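Local structure of 2,3,4,5-tetrahydropyridine-2,6-dicarboxylate N-succinyltransferase (Campylobacter jejuni, 2RIJ) at residues I62-F67 with F124-L129; N169-D174 with D200-F205; T237-A242 with A254-G259; I319-G324 with L360-D365. The protein probably catalyses the succinyl-CoA-dependent conversion of cyclic tetrahydrodipicolinate into acyclic N-succinyl-L-2-amino-6-oxopimelate, the first step of the succinylase route to lysine. One frame throughout, in Å; residues are numbered along the deposited sequence. Where two conformers were deposited one is given.

The four contacts follow one another along an elongated subunit, each closing before the next opens. Contact 1, in the N-terminal region, and contact 4, near the C-terminal end, have centres about 52 Å apart and do not touch. Contact 2 lies between the N-terminal region and the left-handed beta-helix, its centre about 29 Å from that of contact 1 and about 23 Å from that of contact 3. Contacts 3 and 4, about 22 Å apart between centres, reach the same sheet. They also hold the predicted functional residues: Glu258, the probable acyl-anhydride residue, in contact 3, and Gly324 with Arg363 to Asp365, probable succinyl-CoA ligands, in contact 4. Contacts 2, 3 and 4 all touch a third subunit.

Contact 1 (I62-F67 with F124-L129); sequences IMLEAF and FSFVCL
Phe126 sends its ring from the strand against Met63, Leu64 and Phe67, three residues spaced so that they share one side of the helix. CG of Phe126 stands anti to the backbone N (chi1 -178°), which swings the ring out from the strand toward the helix. CB of Met63, a selenomethionine, lies over one face of that ring, 4.0 Å from its centroid in a CH-pi contact; CE1 of Phe126 is the nearest ring atom to Met63 CB, at 3.6 Å. Leu64 arrives at about a right angle and offers one branch, with CD2 3.7 Å from Phe126 CE2. The same methyl touches Cys128 more loosely, 4.4 Å from its SG. This is helix-on-sheet packing within the N-terminal domain: helix 57-69 lies across an antiparallel sheet in which strand 124-129 runs between strands 27-35 and 80-84, and the local axes are 10.3 Å apart at an angle of 119°. Large apolar residues suit that separation because they must fill it from both sides. Phe67 presents the edge of its ring. With chi1 at -68° its CG stays beside the backbone N, and CE2 comes to 3.6 Å from Phe126 CB, an atom near the plane of the Phe67 ring. Leu85 also packs on both Met63 and Phe67, while Phe28 of strand 27-35 touches Phe126 and Cys128.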
loop_
_atom_site.group_PDB
_atom_site.type_symbol
_atom_site.label_atom_id
_atom_site.label_comp_id
_atom_site.label_asym_id
_atom_site.label_seq_id
_atom_site.Cartn_x
_atom_site.Cartn_y
_atom_site.Cartn_z
ATOM N N ILE A 62 23.700 67.967 4.497
ATOM C CA ILE A 62 24.026 68.840 5.633
ATOM C C ILE A 62 24.845 68.053 6.640
ATOM O O ILE A 62 25.814 68.560 7.135
ATOM C CB ILE A 62 22.762 69.462 6.324
ATOM C CG1 ILE A 62 21.995 70.407 5.380
ATOM C CG2 ILE A 62 23.141 70.173 7.615
ATOM C CD1 ILE A 62 22.872 71.509 4.688
HETATM N N MSE A 63 24.486 66.804 6.910
HETATM C CA MSE A 63 25.197 65.963 7.885
HETATM C C MSE A 63 26.597 65.610 7.428
HETATM O O MSE A 63 27.550 65.689 8.180
HETATM C CB MSE A 63 24.465 64.633 8.114
HETATM C CG MSE A 63 23.130 64.742 8.793
HETATM SE SE MSE A 63 23.131 65.813 10.421
HETATM C CE MSE A 63 24.782 65.207 11.295
ATOM N N LEU A 64 26.710 65.187 6.174
ATOM C CA LEU A 64 28.011 64.875 5.584
ATOM C C LEU A 64 28.905 66.116 5.588
ATOM O O LEU A 64 30.113 66.040 5.887
ATOM C CB LEU A 64 27.839 64.347 4.164
ATOM C CG LEU A 64 27.196 62.947 4.127
ATOM C CD1 LEU A 64 26.811 62.591 2.700
ATOM C CD2 LEU A 64 28.138 61.907 4.777
ATOM N N GLU A 65 28.320 67.264 5.251
ATOM C CA GLU A 65 29.072 68.520 5.284
ATOM C C GLU A 65 29.536 68.922 6.710
ATOM O O GLU A 65 30.581 69.520 6.861
ATOM C CB GLU A 65 28.269 69.626 4.633
ATOM C CG GLU A 65 28.941 70.986 4.614
ATOM C CD GLU A 65 30.184 71.061 3.729
ATOM O OE1 GLU A 65 30.469 70.128 2.937
ATOM O OE2 GLU A 65 30.879 72.100 3.818
ATOM N N ALA A 66 28.773 68.589 7.747
ATOM C CA ALA A 66 29.197 68.881 9.099
ATOM C C ALA A 66 30.559 68.228 9.388
ATOM O O ALA A 66 31.409 68.813 10.026
ATOM C CB ALA A 66 28.146 68.427 10.096
ATOM N N PHE A 67 30.736 67.016 8.888
ATOM C CA PHE A 67 31.939 66.249 9.066
ATOM C C PHE A 67 33.039 66.795 8.179
ATOM O O PHE A 67 34.151 67.019 8.650
ATOM C CB PHE A 67 31.690 64.777 8.738
ATOM C CG PHE A 67 30.784 64.077 9.717
ATOM C CD1 PHE A 67 31.116 63.976 11.040
ATOM C CD2 PHE A 67 29.616 63.492 9.287
ATOM C CE1 PHE A 67 30.278 63.332 11.933
ATOM C CE2 PHE A 67 28.760 62.813 10.194
ATOM C CZ PHE A 67 29.106 62.763 11.505
ATOM N N PHE A 124 26.180 59.002 19.877
ATOM C CA PHE A 124 25.448 59.095 18.640
ATOM C C PHE A 124 26.377 59.056 17.438
ATOM O O PHE A 124 27.495 59.602 17.458
ATOM C CB PHE A 124 24.615 60.373 18.612
ATOM C CG PHE A 124 23.695 60.528 19.771
ATOM C CD1 PHE A 124 22.469 59.910 19.784
ATOM C CD2 PHE A 124 24.032 61.361 20.834
ATOM C CE1 PHE A 124 21.584 60.053 20.879
ATOM C CE2 PHE A 124 23.163 61.522 21.927
ATOM C CZ PHE A 124 21.939 60.885 21.946
ATOM N N SER A 125 25.915 58.388 16.389
ATOM C CA SER A 125 26.710 58.202 15.171
ATOM C C SER A 125 25.832 58.334 13.937
ATOM O O SER A 125 24.721 57.797 13.875
ATOM C CB SER A 125 27.391 56.831 15.136
ATOM O OG SER A 125 28.476 56.734 16.045
ATOM N N PHE A 126 26.341 59.068 12.959
ATOM C CA PHE A 126 25.743 59.117 11.644
ATOM C C PHE A 126 26.143 57.876 10.859
ATOM O O PHE A 126 27.305 57.437 10.871
ATOM C CB PHE A 126 26.212 60.348 10.914
ATOM C CG PHE A 126 25.610 60.520 9.561
ATOM C CD1 PHE A 126 24.305 60.957 9.421
ATOM C CD2 PHE A 126 26.353 60.241 8.421
ATOM C CE1 PHE A 126 23.770 61.146 8.161
ATOM C CE2 PHE A 126 25.816 60.408 7.166
ATOM C CZ PHE A 126 24.542 60.884 7.029
ATOM N N VAL A 127 25.158 57.275 10.212
ATOM C CA VAL A 127 25.335 56.005 9.510
ATOM C C VAL A 127 24.685 56.186 8.160
ATOM O O VAL A 127 23.540 56.565 8.087
ATOM C CB VAL A 127 24.669 54.834 10.282
ATOM C CG1 VAL A 127 24.935 53.505 9.607
ATOM C CG2 VAL A 127 25.146 54.823 11.746
ATOM N N CYS A 128 25.434 55.953 7.091
ATOM C CA CYS A 128 24.847 55.983 5.768
ATOM C C CYS A 128 25.398 54.919 4.832
ATOM O O CYS A 128 26.542 54.470 4.969
ATOM C CB CYS A 128 24.907 57.386 5.155
ATOM S SG CYS A 128 26.433 57.847 4.386
ATOM N N LEU A 129 24.544 54.514 3.893
ATOM C CA LEU A 129 24.897 53.590 2.839
ATOM C C LEU A 129 24.954 54.350 1.520
ATOM O O LEU A 129 23.991 55.034 1.150
ATOM C CB LEU A 129 23.886 52.445 2.734
ATOM C CG LEU A 129 23.590 51.650 3.992
ATOM C CD1 LEU A 129 22.555 50.534 3.689
ATOM C CD2 LEU A 129 24.864 51.081 4.541
#

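Contact 2 (N169-D174 with D200-F205); sequences NVAWSD and DFVDKF
Asp203 O is gripped by two donors from opposite faces of its carbonyl plane: Val170 N at 3.1 Å and the indole NE1 of Trp172 at 2.9 Å. The indole bond is nearly straight, with 163° at the hydrogen, and Asp203 O lies close to the ring plane, so the bond helps to fix the rotation of the indole. The five-membered ring of Trp172 forms an offset stack on Phe201, with centroids 4.0 Å apart and planes only 8° from parallel. The packing is tight, since Trp172 CD1 comes to 3.2 Å from Phe201 CE2. Phe201 achieves this by setting CG between its backbone N and carbonyl carbon (chi1 67°), a crowded position. Val170 CG2 sits over the opposite face of the indole, toward the rim, so a flat, wide tryptophan with one N-H fits between a branched aliphatic and an aromatic ring. Beneath this layer two antiparallel strands are joined by backbone bonds, including Trp172 N to Phe201 O, 2.9 Å. Asp200 and Phe201 both face Trp172, a classic beta bulge: Asp200 N bonds Trp172 O at 2.7 Å, and Asp200 OD2 accepts from Asp174 N at 3.0 Å. The nearby carboxylates of Asp174 and Asp200 share Lys198 as a salt-bridge partner. Strand 170-173 is the middle strand of its small sheet, with 176-178 on its other side; helix 180-192 packs through Leu180 on Ala171 and Val202, strand 43-48 meets Val170 and Trp172, and the backbones of Asp200 and Val202 hydrogen-bond to a neighbouring subunit.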
loop_
_atom_site.group_PDB
_atom_site.type_symbol
_atom_site.label_atom_id
_atom_site.label_comp_id
_atom_site.label_asym_id
_atom_site.label_seq_id
_atom_site.Cartn_x
_atom_site.Cartn_y
_atom_site.Cartn_z
ATOM N N ASN A 169 28.280 38.256 20.180
ATOM C CA ASN A 169 27.369 37.475 21.016
ATOM C C ASN A 169 27.400 38.076 22.414
ATOM O O ASN A 169 28.444 38.125 23.061
ATOM C CB ASN A 169 27.777 35.990 21.052
ATOM C CG ASN A 169 26.769 35.118 21.765
ATOM O OD1 ASN A 169 25.555 35.370 21.695
ATOM N ND2 ASN A 169 27.254 34.096 22.485
ATOM N N VAL A 170 26.244 38.529 22.869
ATOM C CA VAL A 170 26.134 39.232 24.158
ATOM C C VAL A 170 24.916 38.704 24.903
ATOM O O VAL A 170 24.027 38.085 24.310
ATOM C CB VAL A 170 26.057 40.777 23.991
ATOM C CG1 VAL A 170 27.357 41.335 23.311
ATOM C CG2 VAL A 170 24.808 41.198 23.197
ATOM N N ALA A 171 24.908 38.973 26.195
ATOM C CA ALA A 171 23.730 38.793 27.056
ATOM C C ALA A 171 22.835 40.003 26.887
ATOM O O ALA A 171 23.321 41.099 26.595
ATOM C CB ALA A 171 24.158 38.634 28.507
ATOM N N TRP A 172 21.529 39.795 27.075
ATOM C CA TRP A 172 20.536 40.835 26.890
ATOM C C TRP A 172 19.649 40.811 28.101
ATOM O O TRP A 172 19.159 39.747 28.519
ATOM C CB TRP A 172 19.716 40.626 25.628
ATOM C CG TRP A 172 20.487 40.608 24.384
ATOM C CD1 TRP A 172 21.098 39.531 23.831
ATOM C CD2 TRP A 172 20.698 41.702 23.484
ATOM N NE1 TRP A 172 21.693 39.880 22.655
ATOM C CE2 TRP A 172 21.470 41.205 22.405
ATOM C CE3 TRP A 172 20.346 43.052 23.496
ATOM C CZ2 TRP A 172 21.881 42.009 21.341
ATOM C CZ3 TRP A 172 20.731 43.855 22.409
ATOM C CH2 TRP A 172 21.510 43.330 21.360
ATOM N N SER A 173 19.578 41.966 28.756
ATOM C CA SER A 173 18.817 42.133 30.005
ATOM C C SER A 173 17.881 43.305 29.811
ATOM O O SER A 173 18.319 44.458 29.639
ATOM C CB SER A 173 19.799 42.425 31.149
ATOM O OG SER A 173 19.117 42.537 32.392
ATOM N N ASP A 174 16.589 43.029 29.782
ATOM C CA ASP A 174 15.587 44.049 29.463
ATOM C C ASP A 174 15.962 44.866 28.216
ATOM O O ASP A 174 15.876 46.104 28.163
ATOM C CB ASP A 174 15.302 44.921 30.677
ATOM C CG ASP A 174 14.663 44.114 31.830
ATOM O OD1 ASP A 174 13.927 43.114 31.590
ATOM O OD2 ASP A 174 14.945 44.463 32.977
ATOM N N ASP A 200 17.650 37.774 29.681
ATOM C CA ASP A 200 16.558 37.217 28.903
ATOM C C ASP A 200 17.002 36.277 27.779
ATOM O O ASP A 200 16.266 35.350 27.417
ATOM C CB ASP A 200 15.708 38.343 28.353
ATOM C CG ASP A 200 15.072 39.150 29.463
ATOM O OD1 ASP A 200 14.570 38.548 30.451
ATOM O OD2 ASP A 200 15.147 40.376 29.362
ATOM N N PHE A 201 18.161 36.558 27.182
ATOM C CA PHE A 201 18.711 35.773 26.089
ATOM C C PHE A 201 20.182 36.127 25.838
ATOM O O PHE A 201 20.690 37.139 26.324
ATOM C CB PHE A 201 17.861 35.837 24.806
ATOM C CG PHE A 201 17.798 37.197 24.100
ATOM C CD1 PHE A 201 16.993 38.206 24.572
ATOM C CD2 PHE A 201 18.507 37.423 22.954
ATOM C CE1 PHE A 201 16.919 39.436 23.936
ATOM C CE2 PHE A 201 18.411 38.622 22.289
ATOM C CZ PHE A 201 17.622 39.642 22.783
ATOM N N VAL A 202 20.857 35.246 25.139
ATOM C CA VAL A 202 22.279 35.419 24.730
ATOM C C VAL A 202 22.340 35.151 23.230
ATOM O O VAL A 202 22.010 34.037 22.763
ATOM C CB VAL A 202 23.257 34.513 25.520
ATOM C CG1 VAL A 202 24.773 34.632 24.946
ATOM C CG2 VAL A 202 23.126 34.751 27.042
ATOM N N ASP A 203 22.687 36.193 22.467
ATOM C CA ASP A 203 22.706 36.102 21.026
ATOM C C ASP A 203 23.376 37.334 20.436
ATOM O O ASP A 203 23.690 38.340 21.125
ATOM C CB ASP A 203 21.270 36.001 20.463
ATOM C CG ASP A 203 21.218 35.623 18.970
ATOM O OD1 ASP A 203 22.188 35.050 18.434
ATOM O OD2 ASP A 203 20.196 35.952 18.314
ATOM N N LYS A 204 23.589 37.253 19.148
ATOM C CA LYS A 204 24.149 38.347 18.345
ATOM C C LYS A 204 23.118 39.358 17.825
ATOM O O LYS A 204 23.500 40.455 17.422
ATOM C CB LYS A 204 24.937 37.771 17.137
ATOM C CG LYS A 204 26.252 37.090 17.527
ATOM C CD LYS A 204 26.909 36.415 16.352
ATOM C CE LYS A 204 28.369 36.030 16.672
ATOM N NZ LYS A 204 29.108 35.576 15.504
ATOM N N PHE A 205 21.849 38.970 17.782
ATOM C CA PHE A 205 20.772 39.813 17.262
ATOM C C PHE A 205 19.794 40.170 18.389
ATOM O O PHE A 205 19.485 39.311 19.224
ATOM C CB PHE A 205 19.947 39.077 16.205
ATOM C CG PHE A 205 20.616 38.923 14.871
ATOM C CD1 PHE A 205 21.672 38.033 14.722
ATOM C CD2 PHE A 205 20.164 39.610 13.765
ATOM C CE1 PHE A 205 22.323 37.878 13.482
ATOM C CE2 PHE A 205 20.809 39.454 12.516
ATOM C CZ PHE A 205 21.913 38.610 12.407
#

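Contact 3 (T237-A242 with A254-G259); sequences TIMPGA and ACMVEG
Segments 237-242 and 254-259 run side by side in the same direction, the touching parts, 237-242 and 255-259, 9° apart end to end, as neighbouring coils of the left-handed parallel beta-helix of this hexapeptide-repeat family. Three backbone bonds join the coils: Thr237 N to Cys255 O at 3.0 Å, Val257 N to Thr237 O at 2.8 Å and Met239 N to Val257 O at 2.9 Å. The parallel register sets residues at matching positions side by side: Thr237 by Met256, Ile238 by Val257, Met239 by Glu258. The end of the isoleucine, CD1, reaches 3.6 Å from Val257 CB; branched aliphatics suit this buried layer. On the other face, the selenomethionine Met256 bends at both chi2 and chi3, folding its chain back over the neighbouring coil, so that CE touches Thr237 CB at 3.7 Å and SE touches CG of Met239, also a selenomethionine. Met239 CG also packs 3.7 Å from CG of Glu258, the predicted acyl-anhydride residue, running alongside the extended chain from CG to the carboxylate. Past Met239 the turn through Pro240 and Gly241 separates the backbones, and a water bridges them, accepting from Ala242 N at 2.9 Å and donating to Glu258 O at 2.7 Å.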
loop_
_atom_site.group_PDB
_atom_site.type_symbol
_atom_site.label_atom_id
_atom_site.label_comp_id
_atom_site.label_asym_id
_atom_site.label_seq_id
_atom_site.Cartn_x
_atom_site.Cartn_y
_atom_site.Cartn_z
ATOM N N THR A 237 -0.537 38.640 12.334
ATOM C CA THR A 237 -0.564 38.162 13.724
ATOM C C THR A 237 0.468 37.057 13.899
ATOM O O THR A 237 0.474 36.052 13.163
ATOM C CB THR A 237 -1.956 37.623 14.118
ATOM O OG1 THR A 237 -2.942 38.633 13.868
ATOM C CG2 THR A 237 -2.035 37.186 15.582
ATOM N N ILE A 238 1.354 37.246 14.852
ATOM C CA ILE A 238 2.273 36.183 15.302
ATOM C C ILE A 238 1.807 35.655 16.658
ATOM O O ILE A 238 1.885 36.339 17.707
ATOM C CB ILE A 238 3.729 36.656 15.435
ATOM C CG1 ILE A 238 4.153 37.513 14.194
ATOM C CG2 ILE A 238 4.677 35.468 15.660
ATOM C CD1 ILE A 238 4.044 36.726 12.854
HETATM N N MSE A 239 1.376 34.419 16.652
HETATM C CA MSE A 239 0.891 33.739 17.886
HETATM C C MSE A 239 2.123 33.210 18.584
HETATM O O MSE A 239 3.154 33.031 17.942
HETATM C CB MSE A 239 -0.074 32.615 17.587
HETATM C CG MSE A 239 -1.362 33.056 16.934
HETATM SE SE MSE A 239 -2.405 34.300 17.982
HETATM C CE MSE A 239 -2.968 33.135 19.549
ATOM N N PRO A 240 2.048 32.984 19.921
ATOM C CA PRO A 240 3.265 32.630 20.666
ATOM C C PRO A 240 3.639 31.170 20.858
ATOM O O PRO A 240 4.793 30.908 21.222
ATOM C CB PRO A 240 3.010 33.269 22.040
ATOM C CG PRO A 240 1.577 33.303 22.202
ATOM C CD PRO A 240 0.922 33.224 20.841
ATOM N N GLY A 241 2.733 30.230 20.611
ATOM C CA GLY A 241 2.956 28.831 20.939
ATOM C C GLY A 241 4.214 28.200 20.353
ATOM O O GLY A 241 5.025 27.670 21.078
ATOM N N ALA A 242 4.352 28.217 19.041
ATOM C CA ALA A 242 5.415 27.480 18.379
ATOM C C ALA A 242 5.885 28.177 17.119
ATOM O O ALA A 242 6.389 27.541 16.231
ATOM C CB ALA A 242 4.968 26.023 18.088
ATOM N N ALA A 254 -1.336 40.652 5.105
ATOM C CA ALA A 254 -1.832 40.181 6.410
ATOM C C ALA A 254 -1.961 38.660 6.416
ATOM O O ALA A 254 -2.673 38.117 5.577
ATOM C CB ALA A 254 -3.200 40.831 6.720
ATOM N N CYS A 255 -1.294 37.993 7.373
ATOM C CA CYS A 255 -1.303 36.548 7.554
ATOM C C CYS A 255 -1.440 36.219 9.027
ATOM O O CYS A 255 -0.939 36.948 9.881
ATOM C CB CYS A 255 0.036 35.952 7.159
ATOM S SG CYS A 255 0.377 36.058 5.411
HETATM N N MSE A 256 -2.052 35.092 9.296
HETATM C CA MSE A 256 -2.050 34.472 10.636
HETATM C C MSE A 256 -0.857 33.522 10.721
HETATM O O MSE A 256 -0.777 32.569 9.961
HETATM C CB MSE A 256 -3.321 33.684 10.827
HETATM C CG MSE A 256 -3.343 32.847 12.109
HETATM SE SE MSE A 256 -3.125 33.979 13.729
HETATM C CE MSE A 256 -4.633 35.207 13.400
ATOM N N VAL A 257 0.075 33.786 11.621
ATOM C CA VAL A 257 1.286 32.998 11.724
ATOM C C VAL A 257 1.362 32.316 13.125
ATOM O O VAL A 257 1.420 32.959 14.157
ATOM C CB VAL A 257 2.535 33.824 11.454
ATOM C CG1 VAL A 257 3.833 32.940 11.575
ATOM C CG2 VAL A 257 2.424 34.561 10.103
ATOM N N GLU A 258 1.322 31.005 13.087
ATOM C CA GLU A 258 1.404 30.149 14.240
ATOM C C GLU A 258 2.518 29.110 14.121
ATOM O O GLU A 258 2.669 28.198 14.969
ATOM C CB GLU A 258 0.076 29.507 14.490
ATOM C CG GLU A 258 -1.051 30.434 14.323
ATOM C CD GLU A 258 -2.333 29.839 14.881
ATOM O OE1 GLU A 258 -2.338 29.536 16.077
ATOM O OE2 GLU A 258 -3.316 29.653 14.153
ATOM N N GLY A 259 3.339 29.288 13.113
ATOM C CA GLY A 259 4.497 28.419 12.844
ATOM C C GLY A 259 5.737 29.219 12.505
ATOM O O GLY A 259 5.818 30.437 12.752
HETATM O O HOH W 1 1.897 28.616 17.567
#

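Contact 4 (I319-G324 with L360-D365); sequences IAVLEG and LHFRQD
Val321 sets both of its methyls against Phe362 in the ring-centred part of the contact. CG1, anti to the backbone N (chi1 -179°), sits almost centrally over one face of the ring, 3.9 Å from the centroid and 11° off the normal, a clear CH-pi contact. CG2 comes down nearer the root of the side chain, 3.6 Å from Phe362 CG and 3.7 Å from Phe362 CB. The two side chains meet at about a right angle, so the two methyls of a short, branched valine can lie along the ring, one over its centre and one by its root. Phe327 adds an edge-to-face partner for Phe362, and Val315 touches both Val321 and Phe362. Topologically, this is the C-terminal end of the left-handed beta-helix: strand 320-321 is the last of one parallel face, whereas strand 360-364 extends another face beside strand 314-315, and their buried apolar side chains meet in the interior. Ile319 is packed as closely through CD1, 3.7 Å from Gln364 N and 3.8 Å from Gln364 CB; only its CG2 is looser, 4.3 Å from Phe362 CB. The solvent side begins at the partly exposed Gln364 and Arg363. NE2 of Gln364 bonds Gly369 O, and the side chain packs against Gln364 of two neighbouring subunits. CB of Arg363 points away from Ile319, and its side chain lies beside Asp316, another residue of the predicted succinyl-CoA site.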
loop_
_atom_site.group_PDB
_atom_site.type_symbol
_atom_site.label_atom_id
_atom_site.label_comp_id
_atom_site.label_asym_id
_atom_site.label_seq_id
_atom_site.Cartn_x
_atom_site.Cartn_y
_atom_site.Cartn_z
ATOM N N ILE A 319 1.688 16.989 7.141
ATOM C CA ILE A 319 2.349 16.582 5.903
ATOM C C ILE A 319 3.675 17.290 5.799
ATOM O O ILE A 319 3.747 18.511 5.932
ATOM C CB ILE A 319 1.465 16.957 4.623
ATOM C CG1 ILE A 319 0.149 16.175 4.621
ATOM C CG2 ILE A 319 2.237 16.760 3.319
ATOM C CD1 ILE A 319 0.300 14.713 4.490
ATOM N N ALA A 320 4.710 16.553 5.419
ATOM C CA ALA A 320 5.979 17.142 5.033
ATOM C C ALA A 320 6.183 17.160 3.545
ATOM O O ALA A 320 6.249 16.083 2.902
ATOM C CB ALA A 320 7.144 16.386 5.719
ATOM N N VAL A 321 6.307 18.363 2.980
ATOM C CA VAL A 321 6.502 18.574 1.564
ATOM C C VAL A 321 7.945 19.028 1.357
ATOM O O VAL A 321 8.283 20.224 1.375
ATOM C CB VAL A 321 5.490 19.617 0.938
ATOM C CG1 VAL A 321 5.722 19.778 -0.542
ATOM C CG2 VAL A 321 4.068 19.225 1.204
ATOM N N LEU A 322 8.803 18.057 1.109
ATOM C CA LEU A 322 10.226 18.298 0.972
ATOM C C LEU A 322 10.623 18.166 -0.487
ATOM O O LEU A 322 9.881 17.616 -1.322
ATOM C CB LEU A 322 11.013 17.308 1.851
ATOM C CG LEU A 322 10.479 17.159 3.285
ATOM C CD1 LEU A 322 11.167 16.016 4.018
ATOM C CD2 LEU A 322 10.628 18.539 3.999
ATOM N N GLU A 323 11.805 18.669 -0.789
ATOM C CA GLU A 323 12.302 18.721 -2.160
ATOM C C GLU A 323 12.326 17.343 -2.826
ATOM O O GLU A 323 12.056 17.206 -4.032
ATOM C CB GLU A 323 13.718 19.269 -2.159
ATOM C CG GLU A 323 13.839 20.723 -1.910
ATOM C CD GLU A 323 15.311 21.162 -1.873
ATOM O OE1 GLU A 323 16.093 20.699 -2.739
ATOM O OE2 GLU A 323 15.687 21.968 -0.975
ATOM N N GLY A 324 12.653 16.327 -2.035
ATOM C CA GLY A 324 12.745 14.977 -2.525
ATOM C C GLY A 324 11.584 14.067 -2.290
ATOM O O GLY A 324 11.577 12.927 -2.776
ATOM N N LEU A 360 -2.196 23.852 -5.690
ATOM C CA LEU A 360 -1.805 22.519 -5.259
ATOM C C LEU A 360 -2.378 22.186 -3.882
ATOM O O LEU A 360 -2.459 23.017 -2.980
ATOM C CB LEU A 360 -0.281 22.353 -5.186
ATOM C CG LEU A 360 0.554 22.641 -6.450
ATOM C CD1 LEU A 360 2.027 22.303 -6.180
ATOM C CD2 LEU A 360 0.071 21.802 -7.605
ATOM N N HIS A 361 -2.739 20.936 -3.741
ATOM C CA HIS A 361 -3.207 20.409 -2.471
ATOM C C HIS A 361 -2.401 19.179 -2.160
ATOM O O HIS A 361 -2.564 18.129 -2.797
ATOM C CB HIS A 361 -4.699 20.130 -2.504
ATOM C CG HIS A 361 -5.267 19.704 -1.184
ATOM N ND1 HIS A 361 -6.615 19.519 -0.993
ATOM C CD2 HIS A 361 -4.682 19.489 0.022
ATOM C CE1 HIS A 361 -6.830 19.161 0.263
ATOM N NE2 HIS A 361 -5.677 19.169 0.909
ATOM N N PHE A 362 -1.514 19.303 -1.174
ATOM C CA PHE A 362 -0.683 18.198 -0.723
ATOM C C PHE A 362 -1.392 17.491 0.447
ATOM O O PHE A 362 -1.773 18.095 1.451
ATOM C CB PHE A 362 0.728 18.646 -0.290
ATOM C CG PHE A 362 1.561 19.242 -1.414
ATOM C CD1 PHE A 362 2.302 18.417 -2.236
ATOM C CD2 PHE A 362 1.573 20.616 -1.665
ATOM C CE1 PHE A 362 3.066 18.939 -3.271
ATOM C CE2 PHE A 362 2.360 21.138 -2.696
ATOM C CZ PHE A 362 3.094 20.304 -3.478
ATOM N N ARG A 363 -1.595 16.208 0.262
ATOM C CA ARG A 363 -2.339 15.373 1.223
ATOM C C ARG A 363 -1.821 13.958 1.196
ATOM O O ARG A 363 -1.031 13.590 0.329
ATOM C CB ARG A 363 -3.825 15.448 0.929
ATOM C CG ARG A 363 -4.239 15.131 -0.483
ATOM C CD ARG A 363 -5.758 15.283 -0.570
ATOM N NE ARG A 363 -6.271 15.026 -1.917
ATOM C CZ ARG A 363 -6.436 13.809 -2.434
ATOM N NH1 ARG A 363 -6.119 12.715 -1.734
ATOM N NH2 ARG A 363 -6.933 13.687 -3.666
ATOM N N GLN A 364 -2.167 13.189 2.224
ATOM C CA GLN A 364 -1.881 11.765 2.246
ATOM C C GLN A 364 -3.144 10.954 2.010
ATOM O O GLN A 364 -4.205 11.269 2.554
ATOM C CB GLN A 364 -1.267 11.328 3.579
ATOM C CG GLN A 364 -0.738 9.878 3.528
ATOM C CD GLN A 364 0.418 9.578 4.512
ATOM O OE1 GLN A 364 0.681 10.347 5.428
ATOM N NE2 GLN A 364 1.107 8.451 4.297
ATOM N N ASP A 365 -3.047 9.922 1.171
ATOM C CA ASP A 365 -4.157 8.993 1.008
ATOM C C ASP A 365 -4.184 8.107 2.245
ATOM O O ASP A 365 -3.241 7.407 2.533
ATOM C CB ASP A 365 -4.004 8.185 -0.266
ATOM C CG ASP A 365 -5.225 7.293 -0.558
ATOM O OD1 ASP A 365 -5.645 6.483 0.291
ATOM O OD2 ASP A 365 -5.745 7.390 -1.653
#